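Local structure of citrinin polyketide synthase (Monascus purpureus, 5MPT) at residues V265-P270 with N286-T291; R292-S297 with D338-A343; I282-C287 with L311-M316. The protein builds the polyketide precursor of the mycotoxin citrinin, and the part described here is its C-methylation domain, crystallised with S-adenosyl-L-homocysteine. All blocks are in the same frame, centred on the assembly; numbering follows the deposited sequence. Where two conformers were deposited one is given.

Contact 1 of 3, residues V265-P270 with N286-T291. With SAH (S-adenosyl-L-homocysteine), chain B.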
loop_
_atom_site.group_PDB
_atom_site.type_symbol
_atom_site.label_atom_id
_atom_site.label_comp_id
_atom_site.label_asym_id
_atom_site.label_seq_id
_atom_site.Cartn_x
_atom_site.Cartn_y
_atom_site.Cartn_z
ATOM N N VAL A 265 7.841 16.533 2.176
ATOM C CA VAL A 265 6.500 17.108 2.186
ATOM C C VAL A 265 5.600 16.215 3.021
ATOM O O VAL A 265 5.562 14.997 2.821
ATOM C CB VAL A 265 5.912 17.272 0.773
ATOM C CG1 VAL A 265 4.441 17.717 0.854
ATOM C CG2 VAL A 265 6.743 18.240 -0.025
ATOM N N ASN A 266 4.867 16.818 3.942
ATOM C CA ASN A 266 3.915 16.106 4.785
ATOM C C ASN A 266 2.517 16.307 4.220
ATOM O O ASN A 266 2.049 17.451 4.102
ATOM C CB ASN A 266 4.006 16.630 6.215
ATOM C CG ASN A 266 3.122 15.877 7.184
ATOM O OD1 ASN A 266 2.177 15.196 6.813
ATOM N ND2 ASN A 266 3.394 16.082 8.470
ATOM N N ILE A 267 1.906 15.205 3.776
ATOM C CA ILE A 267 0.550 15.191 3.232
ATOM C C ILE A 267 -0.436 15.894 4.139
ATOM O O ILE A 267 -1.396 16.509 3.648
ATOM C CB ILE A 267 0.110 13.740 2.979
ATOM C CG1 ILE A 267 1.025 13.102 1.936
ATOM C CG2 ILE A 267 -1.379 13.659 2.593
ATOM C CD1 ILE A 267 0.970 11.574 1.872
ATOM N N GLU A 268 -0.229 15.822 5.471
ATOM C CA GLU A 268 -1.187 16.389 6.418
ATOM C C GLU A 268 -1.053 17.896 6.559
ATOM O O GLU A 268 -1.978 18.535 7.074
ATOM C CB GLU A 268 -1.026 15.755 7.812
ATOM C CG GLU A 268 -1.335 14.278 7.809
ATOM C CD GLU A 268 -1.481 13.667 9.194
ATOM O OE1 GLU A 268 -1.523 14.434 10.194
ATOM O OE2 GLU A 268 -1.557 12.425 9.277
ATOM N N SER A 269 0.082 18.471 6.126
ATOM C CA SER A 269 0.327 19.904 6.306
ATOM C C SER A 269 -0.401 20.753 5.267
ATOM O O SER A 269 -0.543 20.369 4.120
ATOM C CB SER A 269 1.813 20.208 6.196
ATOM O OG SER A 269 2.542 19.579 7.228
ATOM N N PRO A 270 -0.839 21.950 5.638
ATOM C CA PRO A 270 -1.280 22.894 4.628
ATOM C C PRO A 270 -0.151 23.187 3.660
ATOM O O PRO A 270 1.030 23.235 4.050
ATOM C CB PRO A 270 -1.661 24.130 5.453
ATOM C CG PRO A 270 -0.891 23.973 6.703
ATOM C CD PRO A 270 -0.857 22.548 6.984
ATOM N N ASN A 286 -0.184 4.333 -1.788
ATOM C CA ASN A 286 -0.351 3.705 -0.475
ATOM C C ASN A 286 0.273 4.523 0.641
ATOM O O ASN A 286 0.836 3.989 1.606
ATOM C CB ASN A 286 0.151 2.272 -0.512
ATOM C CG ASN A 286 -0.911 1.358 -1.058
ATOM O OD1 ASN A 286 -2.079 1.428 -0.629
ATOM N ND2 ASN A 286 -0.569 0.549 -2.041
ATOM N N CYS A 287 0.098 5.814 0.551
ATOM C CA CYS A 287 0.536 6.729 1.589
ATOM C C CYS A 287 -0.593 7.563 2.163
ATOM O O CYS A 287 -0.566 7.870 3.360
ATOM C CB CYS A 287 1.639 7.657 1.066
ATOM S SG CYS A 287 1.096 8.623 -0.380
ATOM N N VAL A 288 -1.602 7.920 1.372
ATOM C CA VAL A 288 -2.622 8.820 1.904
ATOM C C VAL A 288 -3.456 8.101 2.981
ATOM O O VAL A 288 -3.894 8.714 3.959
ATOM C CB VAL A 288 -3.477 9.397 0.760
ATOM C CG1 VAL A 288 -4.635 10.230 1.317
ATOM C CG2 VAL A 288 -2.622 10.271 -0.187
ATOM N N HIS A 289 -3.654 6.792 2.855
ATOM C CA HIS A 289 -4.368 6.070 3.905
ATOM C C HIS A 289 -3.660 6.148 5.239
ATOM O O HIS A 289 -4.312 5.956 6.274
ATOM C CB HIS A 289 -4.596 4.608 3.520
ATOM C CG HIS A 289 -3.359 3.776 3.405
ATOM N ND1 HIS A 289 -2.992 3.196 2.215
ATOM C CD2 HIS A 289 -2.469 3.335 4.324
ATOM C CE1 HIS A 289 -1.905 2.465 2.393
ATOM N NE2 HIS A 289 -1.574 2.518 3.670
ATOM N N ALA A 290 -2.343 6.403 5.254
ATOM C CA ALA A 290 -1.582 6.367 6.504
ATOM C C ALA A 290 -1.726 7.641 7.297
ATOM O O ALA A 290 -1.176 7.724 8.408
ATOM C CB ALA A 290 -0.096 6.129 6.212
ATOM N N THR A 291 -2.478 8.596 6.791
ATOM C CA THR A 291 -2.618 9.863 7.491
ATOM C C THR A 291 -3.802 9.809 8.457
ATOM O O THR A 291 -4.637 8.899 8.428
ATOM C CB THR A 291 -2.778 11.021 6.500
ATOM O OG1 THR A 291 -4.010 10.915 5.771
ATOM C CG2 THR A 291 -1.625 11.067 5.517
HETATM N N SAH B . 4.981 4.767 -2.081
HETATM C CA SAH B . 5.717 3.919 -1.097
HETATM C CB SAH B . 5.006 2.682 -0.559
HETATM C CG SAH B . 3.922 2.965 0.466
HETATM S SD SAH B . 4.763 3.181 2.073
HETATM C C SAH B . 7.033 3.451 -1.780
HETATM O O SAH B . 7.983 3.221 -0.899
HETATM O OXT SAH B . 7.159 3.277 -2.967
HETATM C "C5'" SAH B . 4.022 4.710 2.702
HETATM C "C4'" SAH B . 4.976 5.862 2.459
HETATM O "O4'" SAH B . 4.255 7.045 2.865
HETATM C "C3'" SAH B . 6.271 5.829 3.282
HETATM O "O3'" SAH B . 7.333 6.187 2.402
HETATM C "C2'" SAH B . 6.030 6.889 4.371
HETATM O "O2'" SAH B . 7.229 7.551 4.767
HETATM C "C1'" SAH B . 5.106 7.854 3.638
HETATM N N9 SAH B . 4.270 8.701 4.479
HETATM C C8 SAH B . 3.608 8.363 5.630
HETATM N N7 SAH B . 2.969 9.359 6.195
HETATM C C5 SAH B . 3.235 10.435 5.358
HETATM C C6 SAH B . 2.852 11.790 5.400
HETATM N N6 SAH B . 2.118 12.332 6.380
HETATM N N1 SAH B . 3.285 12.589 4.407
HETATM C C2 SAH B . 4.047 12.071 3.439
HETATM N N3 SAH B . 4.469 10.815 3.287
HETATM C C4 SAH B . 4.029 10.040 4.293
#

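Contact 2 of 3, residues R292-S297 with D338-A343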
loop_
_atom_site.group_PDB
_atom_site.type_symbol
_atom_site.label_atom_id
_atom_site.label_comp_id
_atom_site.label_asym_id
_atom_site.label_seq_id
_atom_site.Cartn_x
_atom_site.Cartn_y
_atom_site.Cartn_z
ATOM N N ARG A 292 -3.894 10.846 9.298
ATOM C CA ARG A 292 -4.887 10.864 10.357
ATOM C C ARG A 292 -6.300 11.021 9.824
ATOM O O ARG A 292 -7.239 10.435 10.369
ATOM C CB ARG A 292 -4.558 12.001 11.317
ATOM C CG ARG A 292 -3.270 11.779 12.114
ATOM C CD ARG A 292 -2.891 12.977 13.010
ATOM N NE ARG A 292 -1.794 12.598 13.911
ATOM C CZ ARG A 292 -0.531 12.470 13.502
ATOM N NH1 ARG A 292 -0.211 12.711 12.242
ATOM N NH2 ARG A 292 0.419 12.081 14.335
ATOM N N ASN A 293 -6.481 11.846 8.802
ATOM C CA ASN A 293 -7.812 12.318 8.431
ATOM C C ASN A 293 -7.832 12.475 6.922
ATOM O O ASN A 293 -7.077 13.276 6.370
ATOM C CB ASN A 293 -8.151 13.640 9.147
ATOM C CG ASN A 293 -9.532 14.189 8.760
ATOM O OD1 ASN A 293 -9.837 14.391 7.575
ATOM N ND2 ASN A 293 -10.365 14.451 9.767
ATOM N N LEU A 294 -8.636 11.645 6.251
ATOM C CA LEU A 294 -8.586 11.606 4.796
ATOM C C LEU A 294 -9.126 12.885 4.181
ATOM O O LEU A 294 -8.629 13.330 3.138
ATOM C CB LEU A 294 -9.355 10.393 4.284
ATOM C CG LEU A 294 -8.750 9.045 4.658
ATOM C CD1 LEU A 294 -9.519 7.932 3.971
ATOM C CD2 LEU A 294 -7.247 8.932 4.308
ATOM N N GLU A 295 -10.148 13.483 4.796
ATOM C CA GLU A 295 -10.655 14.777 4.317
ATOM C C GLU A 295 -9.569 15.842 4.327
ATOM O O GLU A 295 -9.375 16.577 3.342
ATOM C CB GLU A 295 -11.822 15.240 5.180
ATOM C CG GLU A 295 -13.129 14.519 4.923
ATOM C CD GLU A 295 -14.301 15.170 5.636
ATOM O OE1 GLU A 295 -14.196 16.370 5.979
ATOM O OE2 GLU A 295 -15.318 14.474 5.848
ATOM N N ILE A 296 -8.874 15.972 5.449
ATOM C CA ILE A 296 -7.814 16.970 5.552
ATOM C C ILE A 296 -6.719 16.684 4.537
ATOM O O ILE A 296 -6.255 17.588 3.830
ATOM C CB ILE A 296 -7.269 17.014 6.999
ATOM C CG1 ILE A 296 -8.342 17.552 7.937
ATOM C CG2 ILE A 296 -5.982 17.814 7.086
ATOM C CD1 ILE A 296 -7.951 17.476 9.412
ATOM N N SER A 297 -6.301 15.416 4.427
ATOM C CA SER A 297 -5.206 15.103 3.519
ATOM C C SER A 297 -5.595 15.360 2.061
ATOM O O SER A 297 -4.814 15.932 1.295
ATOM C CB SER A 297 -4.769 13.666 3.694
ATOM O OG SER A 297 -4.207 13.516 4.972
ATOM N N ASP A 338 -10.370 9.692 12.068
ATOM C CA ASP A 338 -11.436 10.385 11.359
ATOM C C ASP A 338 -12.681 9.530 11.209
ATOM O O ASP A 338 -13.494 9.783 10.315
ATOM C CB ASP A 338 -10.954 10.833 9.984
ATOM C CG ASP A 338 -10.526 9.693 9.115
ATOM O OD1 ASP A 338 -10.486 8.553 9.631
ATOM O OD2 ASP A 338 -10.219 9.951 7.927
ATOM N N GLY A 339 -12.842 8.525 12.047
ATOM C CA GLY A 339 -13.987 7.646 11.985
ATOM C C GLY A 339 -13.721 6.303 11.337
ATOM O O GLY A 339 -14.535 5.391 11.490
ATOM N N ARG A 340 -12.616 6.164 10.610
ATOM C CA ARG A 340 -12.234 4.858 10.090
ATOM C C ARG A 340 -11.958 3.896 11.234
ATOM O O ARG A 340 -11.560 4.289 12.337
ATOM C CB ARG A 340 -10.987 4.958 9.219
ATOM C CG ARG A 340 -11.210 5.570 7.828
ATOM C CD ARG A 340 -9.888 5.748 7.121
ATOM N NE ARG A 340 -9.120 6.845 7.684
ATOM C CZ ARG A 340 -7.829 7.052 7.453
ATOM N NH1 ARG A 340 -7.137 6.209 6.688
ATOM N NH2 ARG A 340 -7.231 8.106 7.998
ATOM N N ARG A 341 -12.180 2.618 10.955
ATOM C CA ARG A 341 -11.794 1.537 11.857
ATOM C C ARG A 341 -10.567 0.793 11.355
ATOM O O ARG A 341 -10.055 -0.086 12.051
ATOM C CB ARG A 341 -12.955 0.551 12.035
ATOM C CG ARG A 341 -14.114 1.100 12.868
ATOM C CD ARG A 341 -15.447 0.414 12.558
ATOM N NE ARG A 341 -16.039 0.887 11.301
ATOM C CZ ARG A 341 -16.487 0.112 10.310
ATOM N NH1 ARG A 341 -16.999 0.672 9.221
ATOM N NH2 ARG A 341 -16.442 -1.213 10.396
ATOM N N HIS A 342 -10.102 1.133 10.158
ATOM C CA HIS A 342 -8.917 0.572 9.542
ATOM C C HIS A 342 -8.377 1.645 8.624
ATOM O O HIS A 342 -9.138 2.473 8.128
ATOM C CB HIS A 342 -9.249 -0.701 8.770
ATOM C CG HIS A 342 -8.052 -1.502 8.365
ATOM N ND1 HIS A 342 -7.248 -1.159 7.296
ATOM C CD2 HIS A 342 -7.531 -2.639 8.883
ATOM C CE1 HIS A 342 -6.291 -2.063 7.167
ATOM N NE2 HIS A 342 -6.434 -2.965 8.124
ATOM N N ALA A 343 -7.059 1.666 8.442
ATOM C CA ALA A 343 -6.457 2.689 7.592
ATOM C C ALA A 343 -6.950 2.579 6.155
ATOM O O ALA A 343 -7.217 3.585 5.501
ATOM C CB ALA A 343 -4.933 2.582 7.632
#

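Contact 3 of 3, residues I282-C287 with L311-M316. With SAH (S-adenosyl-L-homocysteine), chain B.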
loop_
_atom_site.group_PDB
_atom_site.type_symbol
_atom_site.label_atom_id
_atom_site.label_comp_id
_atom_site.label_asym_id
_atom_site.label_seq_id
_atom_site.Cartn_x
_atom_site.Cartn_y
_atom_site.Cartn_z
ATOM N N ILE A 282 -0.753 14.740 -9.125
ATOM C CA ILE A 282 -0.212 14.212 -7.886
ATOM C C ILE A 282 -0.378 12.701 -7.895
ATOM O O ILE A 282 -1.490 12.185 -8.045
ATOM C CB ILE A 282 -0.860 14.848 -6.656
ATOM C CG1 ILE A 282 -0.396 16.295 -6.611
ATOM C CG2 ILE A 282 -0.443 14.110 -5.349
ATOM C CD1 ILE A 282 -1.073 17.121 -5.618
ATOM N N LEU A 283 0.748 12.021 -7.795
ATOM C CA LEU A 283 0.849 10.577 -7.624
ATOM C C LEU A 283 0.997 10.253 -6.146
ATOM O O LEU A 283 1.740 10.938 -5.453
ATOM C CB LEU A 283 2.059 10.057 -8.397
ATOM C CG LEU A 283 2.047 10.245 -9.916
ATOM C CD1 LEU A 283 3.269 9.592 -10.545
ATOM C CD2 LEU A 283 0.775 9.704 -10.531
ATOM N N ALA A 284 0.318 9.191 -5.665
ATOM C CA ALA A 284 0.339 8.875 -4.229
ATOM C C ALA A 284 0.023 7.389 -4.086
ATOM O O ALA A 284 -1.148 6.992 -4.149
ATOM C CB ALA A 284 -0.646 9.739 -3.454
ATOM N N THR A 285 1.059 6.591 -3.858
ATOM C CA THR A 285 0.926 5.141 -3.779
ATOM C C THR A 285 0.988 4.729 -2.322
ATOM O O THR A 285 2.056 4.792 -1.705
ATOM C CB THR A 285 2.021 4.460 -4.592
ATOM O OG1 THR A 285 1.855 4.812 -5.967
ATOM C CG2 THR A 285 2.030 2.933 -4.382
ATOM N N ASN A 286 -0.184 4.333 -1.788
ATOM C CA ASN A 286 -0.351 3.705 -0.475
ATOM C C ASN A 286 0.273 4.523 0.641
ATOM O O ASN A 286 0.836 3.989 1.606
ATOM C CB ASN A 286 0.151 2.272 -0.512
ATOM C CG ASN A 286 -0.911 1.358 -1.058
ATOM O OD1 ASN A 286 -2.079 1.428 -0.629
ATOM N ND2 ASN A 286 -0.569 0.549 -2.041
ATOM N N CYS A 287 0.098 5.814 0.551
ATOM C CA CYS A 287 0.536 6.729 1.589
ATOM C C CYS A 287 -0.593 7.563 2.163
ATOM O O CYS A 287 -0.566 7.870 3.360
ATOM C CB CYS A 287 1.639 7.657 1.066
ATOM S SG CYS A 287 1.096 8.623 -0.380
ATOM N N LEU A 311 -5.475 14.033 -9.079
ATOM C CA LEU A 311 -4.835 13.091 -8.182
ATOM C C LEU A 311 -4.992 11.675 -8.723
ATOM O O LEU A 311 -6.102 11.264 -9.066
ATOM C CB LEU A 311 -5.470 13.194 -6.799
ATOM C CG LEU A 311 -5.136 12.103 -5.756
ATOM C CD1 LEU A 311 -3.664 12.137 -5.425
ATOM C CD2 LEU A 311 -5.971 12.351 -4.531
ATOM N N LEU A 312 -3.903 10.921 -8.704
ATOM C CA LEU A 312 -3.917 9.494 -9.012
ATOM C C LEU A 312 -3.445 8.754 -7.772
ATOM O O LEU A 312 -2.244 8.697 -7.492
ATOM C CB LEU A 312 -3.050 9.169 -10.220
ATOM C CG LEU A 312 -3.201 7.725 -10.683
ATOM C CD1 LEU A 312 -4.585 7.440 -11.220
ATOM C CD2 LEU A 312 -2.211 7.452 -11.785
ATOM N N LEU A 313 -4.403 8.202 -7.046
ATOM C CA LEU A 313 -4.107 7.306 -5.936
ATOM C C LEU A 313 -3.853 5.887 -6.427
ATOM O O LEU A 313 -4.503 5.392 -7.363
ATOM C CB LEU A 313 -5.270 7.274 -4.952
ATOM C CG LEU A 313 -5.607 8.553 -4.221
ATOM C CD1 LEU A 313 -6.990 8.439 -3.620
ATOM C CD2 LEU A 313 -4.581 8.808 -3.114
ATOM N N LEU A 314 -2.896 5.230 -5.796
ATOM C CA LEU A 314 -2.771 3.781 -5.869
ATOM C C LEU A 314 -2.971 3.328 -4.440
ATOM O O LEU A 314 -2.110 3.581 -3.596
ATOM C CB LEU A 314 -1.412 3.344 -6.414
ATOM C CG LEU A 314 -1.341 1.894 -6.917
ATOM C CD1 LEU A 314 -0.031 1.642 -7.645
ATOM C CD2 LEU A 314 -1.503 0.887 -5.801
ATOM N N GLU A 315 -4.134 2.748 -4.153
ATOM C CA GLU A 315 -4.510 2.411 -2.788
ATOM C C GLU A 315 -4.985 0.984 -2.682
ATOM O O GLU A 315 -5.738 0.495 -3.531
ATOM C CB GLU A 315 -5.621 3.337 -2.278
ATOM C CG GLU A 315 -5.114 4.645 -1.782
ATOM C CD GLU A 315 -4.491 4.530 -0.412
ATOM O OE1 GLU A 315 -4.731 3.508 0.284
ATOM O OE2 GLU A 315 -3.737 5.450 -0.041
ATOM N N MET A 316 -4.541 0.322 -1.621
ATOM C CA MET A 316 -5.063 -0.985 -1.276
ATOM C C MET A 316 -6.475 -0.814 -0.731
ATOM O O MET A 316 -6.680 -0.157 0.291
ATOM C CB MET A 316 -4.155 -1.644 -0.251
ATOM C CG MET A 316 -4.561 -3.067 0.015
ATOM S SD MET A 316 -3.318 -4.033 0.888
ATOM C CE MET A 316 -2.365 -4.704 -0.486
HETATM N N SAH B . 4.981 4.767 -2.081
HETATM C CA SAH B . 5.717 3.919 -1.097
HETATM C CB SAH B . 5.006 2.682 -0.559
HETATM C CG SAH B . 3.922 2.965 0.466
HETATM S SD SAH B . 4.763 3.181 2.073
HETATM C C SAH B . 7.033 3.451 -1.780
HETATM O O SAH B . 7.983 3.221 -0.899
HETATM O OXT SAH B . 7.159 3.277 -2.967
HETATM C "C5'" SAH B . 4.022 4.710 2.702
HETATM C "C4'" SAH B . 4.976 5.862 2.459
HETATM O "O4'" SAH B . 4.255 7.045 2.865
HETATM C "C3'" SAH B . 6.271 5.829 3.282
HETATM O "O3'" SAH B . 7.333 6.187 2.402
HETATM C "C2'" SAH B . 6.030 6.889 4.371
HETATM O "O2'" SAH B . 7.229 7.551 4.767
HETATM C "C1'" SAH B . 5.106 7.854 3.638
HETATM N N9 SAH B . 4.270 8.701 4.479
HETATM C C8 SAH B . 3.608 8.363 5.630
HETATM N N7 SAH B . 2.969 9.359 6.195
HETATM C C5 SAH B . 3.235 10.435 5.358
HETATM C C6 SAH B . 2.852 11.790 5.400
HETATM N N6 SAH B . 2.118 12.332 6.380
HETATM N N1 SAH B . 3.285 12.589 4.407
HETATM C C2 SAH B . 4.047 12.071 3.439
HETATM N N3 SAH B . 4.469 10.815 3.287
HETATM C C4 SAH B . 4.029 10.040 4.293
HETATM O O HOH W 1 -2.128 7.002 -1.352
#

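Contact 1 of 3, residues V265-P270 with N286-T291
Two loops run past each other without a backbone bond between them, the CA atoms of Ile267 and Val288 standing 7.2 Å apart and those of Glu268 and Thr291 6.8 Å. The first loop makes a type I beta turn from Asn266 to Ser269; the second winds through a short 3-10 segment. Ile267 carries the junction with its two branches. CD1 reaches 3.7 Å from Cys287 SG, while CG2 goes the other way to meet Thr291 CG2 at 3.9 Å, the two side chains crossing nearly at right angles. Thr291 can offer that methyl because its OG1 sits between backbone N and carbonyl carbon (chi1 66°), where it bonds to Val288 O and to Ser297 OG. Glu268, extended, slides alongside Thr291 in the opposite sense; its OE2 lies 3.3 Å from Thr291 CB in plain packing, and OE1 makes a salt bridge to Arg292. The same loops hold the cofactor product. Ile267 N donates a fairly straight bond to adenine N1 (3.0 Å, 165°). Asn266 OD1 accepts from adenine N6 at 2.9 Å. That oxygen also takes Glu268 N, which approaches from above the carbonyl plane and closes an Asx turn, so two donors fix the amide that reads the adenine edge. Ile267 CD1 adds an apolar contact 3.5 Å from adenine C2, and Cys287 CB approaches the ribose at O4'. Such recognition by loops beyond the strand ends is the usual way in class I methyltransferases. The loops follow strands 260-264 and 279-285, with Ser297 of helix 294-304 packed against Ile267 and Glu268, and with Val288 touching Leu313 of strand 309-316 and Trp350 of helix 347-356.

Contact 2 of 3, residues R292-S297 with D338-A343
Arg340 meets Leu294 at about a right angle, and its course shows how one guanidinium can join a loop to the start of a helix. From CB, directed toward segment 292-297, the chain passes through CG beside the carboxylate of Asp338. A bend at chi3 (-73°) then swings the end round, and CD lies 3.9 Å from Leu294 CD1. NE gives a nearly straight bond, a salt bridge to Asp338 OD1 at 2.9 Å and 172°; the acceptor lies in the guanidinium plane and uses its syn lone pair. At the centre of the group, CZ has Leu294 CG over one face, 3.6 Å away. NH1 donates to a lone pair of Ala343 O at 2.9 Å and also to His289 O, the backbone of a residue needed for methyl transfer. At the other tip, Arg340 NH2 makes a weak bond of 3.3 Å to Arg292 O. The same nitrogen also bonds to Thr291 O. Bonds round its edge thus fix the rotation of the flat group, with an apolar side chain laid on it. This crossing lies at the N-terminus of helix 294-304, one of the helices flanking the Rossmann-like sheet. Asn293 is the N-cap: its OD1 accepts from Ile296 N at 2.8 Å, from above the amide plane. Asp338 serves the same helix end from the neighbouring loop, OD2 taking Leu294 N on the anti side of the carboxylate, somewhat out of its plane (2.9 Å, 169°). A negative group there would be expected to suit the helix dipole, while Arg340, paired with the other oxygen, would offset part of that charge. Leu294 also packs on His349, Trp350 and Ile353 of helix 347-356.

Contact 3 of 3, residues I282-C287 with L311-M316
The amide of Asn286 has Leu314 O over one face, 3.6 Å from Asn286 CG. At the amide edge, Asn286 OD1 accepts Met316 N in plane on a lone pair, at 2.9 Å. ND2, at the opposite corner, goes to Gln375 OE1. The second flat group, the carboxylate of Glu315, is brought back toward Asn286 by a bend at chi2 (-77°). Its OE1 bonds to ND1 of His289, and OE2 accepts from a water at 2.6 Å, which also donates to Ala284 O and accepts from Cys287 N. The two strands that carry these groups run parallel, 4° apart. Leu312 N bonds to Ile282 O at 2.8 Å, and Asn286 N to Leu314 O at 2.7 Å. At Asn286 the chain turns into a left-handed conformation, and its side-chain oxygen takes the next strand N-H in place of a backbone carbonyl. One face of the sheet carries Ile282, Ala284, Leu311 and Leu313; on the other, Thr285 OG1 lies 3.6 Å from Leu314 CB and is hydrogen-bonded to Thr220 OG1. Thr285 O accepts from N of S-adenosyl-L-homocysteine at 2.9 Å. Strands 279-285 and 309-316 are neighbours within the seven-stranded 3-2-1-4-5-7-6 sheet that marks class I methyltransferases, and their C-terminal ends carry cofactor contacts and, here, the catalytic Glu315.

Overall arrangement
Contact 3 is the deep core, leucine-rich strands zipped by backbone bonds. Contact 1 is also buried but has no hydrogen bond across it, mainly apolar branches; its polar groups turn to the cofactor product, to local turns and to neighbouring residues. Contact 2, partly buried and farther out, is polar, with Asp338 accepting from the first turn of a helix while held by Arg340 of its own loop. Contacts 1 and 3 share Asn286 and Cys287, and both touch S-adenosyl-L-homocysteine. Contacts 1 and 2 meet where segment 286-291 runs on into 292-297, and through Arg340, which bonds to carbonyls of segment 286-291. Contacts 2 and 3 do not touch, their nearest atoms being about 6 Å apart.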